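Local coordinates for carboxysome assembly protein CcmN (Synechococcus elongatus, PDB 7D6C) that is required to form beta-carboxysomes, its N-terminal part, to which this chain largely corresponds, interacting with CcmM and its C-terminal peptide with the shell protein CcmK2, at residues V24-L38 against I46-I60. Residues are numbered along the deposited sequence; the frame is centred on the assembly and turned at random.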
# COMPACT_ATOMS: atom_id res chain seq x y z
N VAL F 24 8.45 19.43 2.92
CA VAL F 24 8.34 18.59 4.11
C VAL F 24 9.32 19.14 5.14
O VAL F 24 10.41 19.59 4.81
CB VAL F 24 8.64 17.11 3.80
CG1 VAL F 24 8.34 16.23 4.99
CG2 VAL F 24 7.84 16.65 2.62
N THR F 25 8.97 19.07 6.39
CA THR F 25 9.75 19.72 7.41
C THR F 25 10.05 18.71 8.51
O THR F 25 9.35 18.88 9.50
CB THR F 25 9.04 20.93 8.01
OG1 THR F 25 7.94 20.52 8.86
CG2 THR F 25 8.25 21.79 6.98
N ILE F 26 11.05 17.68 8.60
CA ILE F 26 10.93 16.45 9.49
C ILE F 26 11.46 16.58 10.94
O ILE F 26 12.45 17.23 11.21
CB ILE F 26 11.50 15.23 8.77
CG1 ILE F 26 10.81 14.96 7.44
CG2 ILE F 26 11.36 13.94 9.58
CD1 ILE F 26 11.43 13.69 6.58
N ALA F 27 10.81 15.83 11.86
CA ALA F 27 11.07 15.86 13.30
C ALA F 27 12.12 14.84 13.72
O ALA F 27 12.07 13.66 13.37
CB ALA F 27 9.81 15.66 14.12
N ALA F 28 13.11 15.31 14.53
CA ALA F 28 14.35 14.55 14.68
C ALA F 28 14.11 13.16 15.24
O ALA F 28 14.88 12.25 14.94
CB ALA F 28 15.31 15.35 15.55
N ASP F 29 13.03 12.96 16.02
CA ASP F 29 12.76 11.66 16.63
C ASP F 29 11.79 10.80 15.81
O ASP F 29 11.32 9.77 16.31
CB ASP F 29 12.24 11.86 18.05
CG ASP F 29 10.96 12.65 18.09
OD1 ASP F 29 10.44 12.99 17.00
OD2 ASP F 29 10.46 12.93 19.21
N VAL F 30 11.48 11.20 14.58
CA VAL F 30 10.57 10.47 13.71
C VAL F 30 11.29 9.27 13.13
O VAL F 30 12.49 9.30 12.87
CB VAL F 30 10.04 11.40 12.59
CG1 VAL F 30 9.42 10.60 11.44
CG2 VAL F 30 9.04 12.39 13.14
N VAL F 31 10.54 8.19 12.94
CA VAL F 31 11.05 6.96 12.35
C VAL F 31 10.25 6.70 11.09
O VAL F 31 9.03 6.51 11.17
CB VAL F 31 10.93 5.79 13.33
CG1 VAL F 31 11.61 4.53 12.77
CG2 VAL F 31 11.46 6.19 14.72
N ILE F 32 10.92 6.70 9.94
CA ILE F 32 10.27 6.45 8.66
C ILE F 32 10.89 5.21 8.04
O ILE F 32 12.10 5.18 7.79
CB ILE F 32 10.41 7.63 7.69
CG1 ILE F 32 9.74 8.89 8.26
CG2 ILE F 32 9.82 7.25 6.32
CD1 ILE F 32 10.25 10.18 7.64
N ALA F 33 10.05 4.21 7.76
CA ALA F 33 10.55 2.98 7.15
C ALA F 33 11.03 3.23 5.72
O ALA F 33 10.57 4.17 5.06
CB ALA F 33 9.46 1.91 7.14
N PRO F 34 11.94 2.40 5.22
CA PRO F 34 12.42 2.59 3.85
C PRO F 34 11.32 2.37 2.82
O PRO F 34 10.44 1.52 2.97
CB PRO F 34 13.52 1.52 3.72
CG PRO F 34 13.97 1.30 5.11
CD PRO F 34 12.74 1.42 5.96
N GLY F 35 11.37 3.17 1.75
CA GLY F 35 10.38 3.03 0.71
C GLY F 35 9.10 3.77 0.97
O GLY F 35 8.17 3.68 0.15
N VAL F 36 9.01 4.51 2.07
CA VAL F 36 7.86 5.39 2.24
C VAL F 36 8.00 6.61 1.32
O VAL F 36 9.11 7.09 1.04
CB VAL F 36 7.71 5.78 3.71
CG1 VAL F 36 6.73 6.93 3.86
CG2 VAL F 36 7.23 4.56 4.48
N LEU F 37 6.87 7.07 0.80
CA LEU F 37 6.85 8.10 -0.23
C LEU F 37 6.07 9.28 0.32
O LEU F 37 4.84 9.21 0.42
CB LEU F 37 6.21 7.57 -1.50
CG LEU F 37 6.94 6.34 -2.03
CD1 LEU F 37 6.16 5.70 -3.17
CD2 LEU F 37 8.31 6.80 -2.46
N LEU F 38 6.79 10.36 0.67
CA LEU F 38 6.18 11.63 1.08
C LEU F 38 6.19 12.59 -0.10
O LEU F 38 7.24 13.11 -0.48
CB LEU F 38 6.94 12.23 2.26
CG LEU F 38 7.23 11.22 3.36
CD1 LEU F 38 7.84 11.89 4.57
CD2 LEU F 38 5.95 10.53 3.75
N ILE F 46 3.73 18.54 3.74
CA ILE F 46 3.53 17.46 4.71
C ILE F 46 4.23 17.86 6.00
O ILE F 46 5.35 18.38 5.97
CB ILE F 46 4.08 16.13 4.16
CG1 ILE F 46 3.17 15.61 3.04
CG2 ILE F 46 4.24 15.07 5.27
CD1 ILE F 46 3.72 14.40 2.28
N GLU F 47 3.57 17.64 7.13
CA GLU F 47 4.10 17.97 8.45
C GLU F 47 3.89 16.78 9.37
O GLU F 47 2.76 16.32 9.54
CB GLU F 47 3.41 19.22 9.02
CG GLU F 47 3.95 19.74 10.37
CD GLU F 47 3.15 20.95 10.92
OE1 GLU F 47 2.43 21.63 10.15
OE2 GLU F 47 3.25 21.23 12.14
N ILE F 48 4.99 16.28 9.96
CA ILE F 48 4.97 15.09 10.80
C ILE F 48 5.57 15.45 12.16
O ILE F 48 6.70 15.93 12.22
CB ILE F 48 5.76 13.93 10.15
CG1 ILE F 48 5.19 13.58 8.78
CG2 ILE F 48 5.84 12.71 11.05
CD1 ILE F 48 6.20 12.95 7.90
N ALA F 49 4.85 15.19 13.24
CA ALA F 49 5.27 15.69 14.55
C ALA F 49 6.22 14.70 15.25
O ALA F 49 6.84 13.85 14.62
CB ALA F 49 4.03 16.01 15.40
N SER F 50 6.30 14.80 16.58
CA SER F 50 7.35 14.17 17.37
C SER F 50 6.95 12.74 17.70
O SER F 50 5.82 12.48 18.12
CB SER F 50 7.54 14.94 18.67
OG SER F 50 7.87 16.30 18.42
N GLY F 51 7.88 11.81 17.52
CA GLY F 51 7.65 10.45 17.94
C GLY F 51 6.84 9.60 17.00
O GLY F 51 6.55 8.44 17.31
N VAL F 52 6.46 10.15 15.84
CA VAL F 52 5.75 9.40 14.82
C VAL F 52 6.60 8.29 14.21
O VAL F 52 7.82 8.41 14.04
CB VAL F 52 5.29 10.40 13.74
CG1 VAL F 52 4.87 9.67 12.46
CG2 VAL F 52 4.10 11.17 14.29
N CYS F 53 5.92 7.20 13.86
CA CYS F 53 6.47 6.09 13.09
C CYS F 53 5.61 5.87 11.87
O CYS F 53 4.38 5.83 11.98
CB CYS F 53 6.50 4.82 13.92
SG CYS F 53 7.19 5.16 15.50
N ILE F 54 6.25 5.70 10.72
CA ILE F 54 5.55 5.40 9.48
C ILE F 54 6.07 4.09 8.93
O ILE F 54 7.27 3.97 8.62
CB ILE F 54 5.72 6.51 8.44
CG1 ILE F 54 5.36 7.88 9.09
CG2 ILE F 54 4.94 6.14 7.15
CD1 ILE F 54 5.72 9.06 8.25
N GLY F 55 5.17 3.13 8.76
CA GLY F 55 5.55 1.80 8.37
C GLY F 55 5.83 1.63 6.89
O GLY F 55 5.42 2.42 6.03
N LEU F 56 6.56 0.55 6.62
CA LEU F 56 6.90 0.09 5.28
C LEU F 56 5.79 0.34 4.26
O LEU F 56 4.61 0.12 4.53
CB LEU F 56 7.19 -1.41 5.35
CG LEU F 56 7.75 -1.98 4.07
CD1 LEU F 56 8.93 -1.11 3.65
CD2 LEU F 56 8.16 -3.43 4.29
N GLY F 57 6.18 0.80 3.07
CA GLY F 57 5.23 0.91 1.98
C GLY F 57 4.14 1.95 2.13
O GLY F 57 3.16 1.91 1.39
N SER F 58 4.27 2.88 3.08
CA SER F 58 3.24 3.90 3.22
C SER F 58 3.45 4.98 2.18
O SER F 58 4.54 5.11 1.61
CB SER F 58 3.23 4.48 4.63
OG SER F 58 2.76 3.53 5.58
N VAL F 59 2.39 5.72 1.89
CA VAL F 59 2.48 6.78 0.89
C VAL F 59 1.66 7.95 1.39
O VAL F 59 0.45 7.82 1.60
CB VAL F 59 1.98 6.35 -0.50
CG1 VAL F 59 1.87 7.57 -1.44
CG2 VAL F 59 2.91 5.28 -1.09
N ILE F 60 2.31 9.09 1.60
CA ILE F 60 1.65 10.31 2.03
C ILE F 60 1.70 11.28 0.86
O ILE F 60 2.79 11.67 0.44
CB ILE F 60 2.31 10.91 3.28
CG1 ILE F 60 2.59 9.81 4.31
CG2 ILE F 60 1.42 11.96 3.87
CD1 ILE F 60 1.36 9.25 5.00
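With chi1 at 164°, V30 sets CG1 opposite the backbone N and CG2 opposite the carbonyl carbon, where CG2 meets I48 CG2 at 3.8 Å. The two side chains cross at about a right angle. V36 has nearly the same torsion (chi1 167°), but it is CG1 that crosses I54 CG2, at 3.8 Å. L38 and I48 reach tip to tip, CD1 to CD1 at 3.9 Å. L38 CD2 lies alongside I60 CG1, and I32 runs beside I54. These groups line the inside of two successive coils of a left-handed beta-helix, the fold CcmN shares with hexapeptide-repeat proteins. Parallel bridges pair V31 with C53 and L37 with V59. V31 N bonds V52 O at 2.9 Å, and V31 O takes I54 N. L37 N bonds S58 O at a longer 3.2 Å, and L37 O accepts I60 N. At one corner G51 N donates to D29 OD1 at 2.9 Å, from above the carboxylate plane. Outside the coil, V31 and C53 pack on a second CcmN subunit. With an alanine here both V30 methyls go, which is likely to leave a gap beside I48 CG2. Polar backbone pairing thus ties coil to coil while aliphatic groups pack inside, and D29 is the one side chain that hydrogen-bonds across.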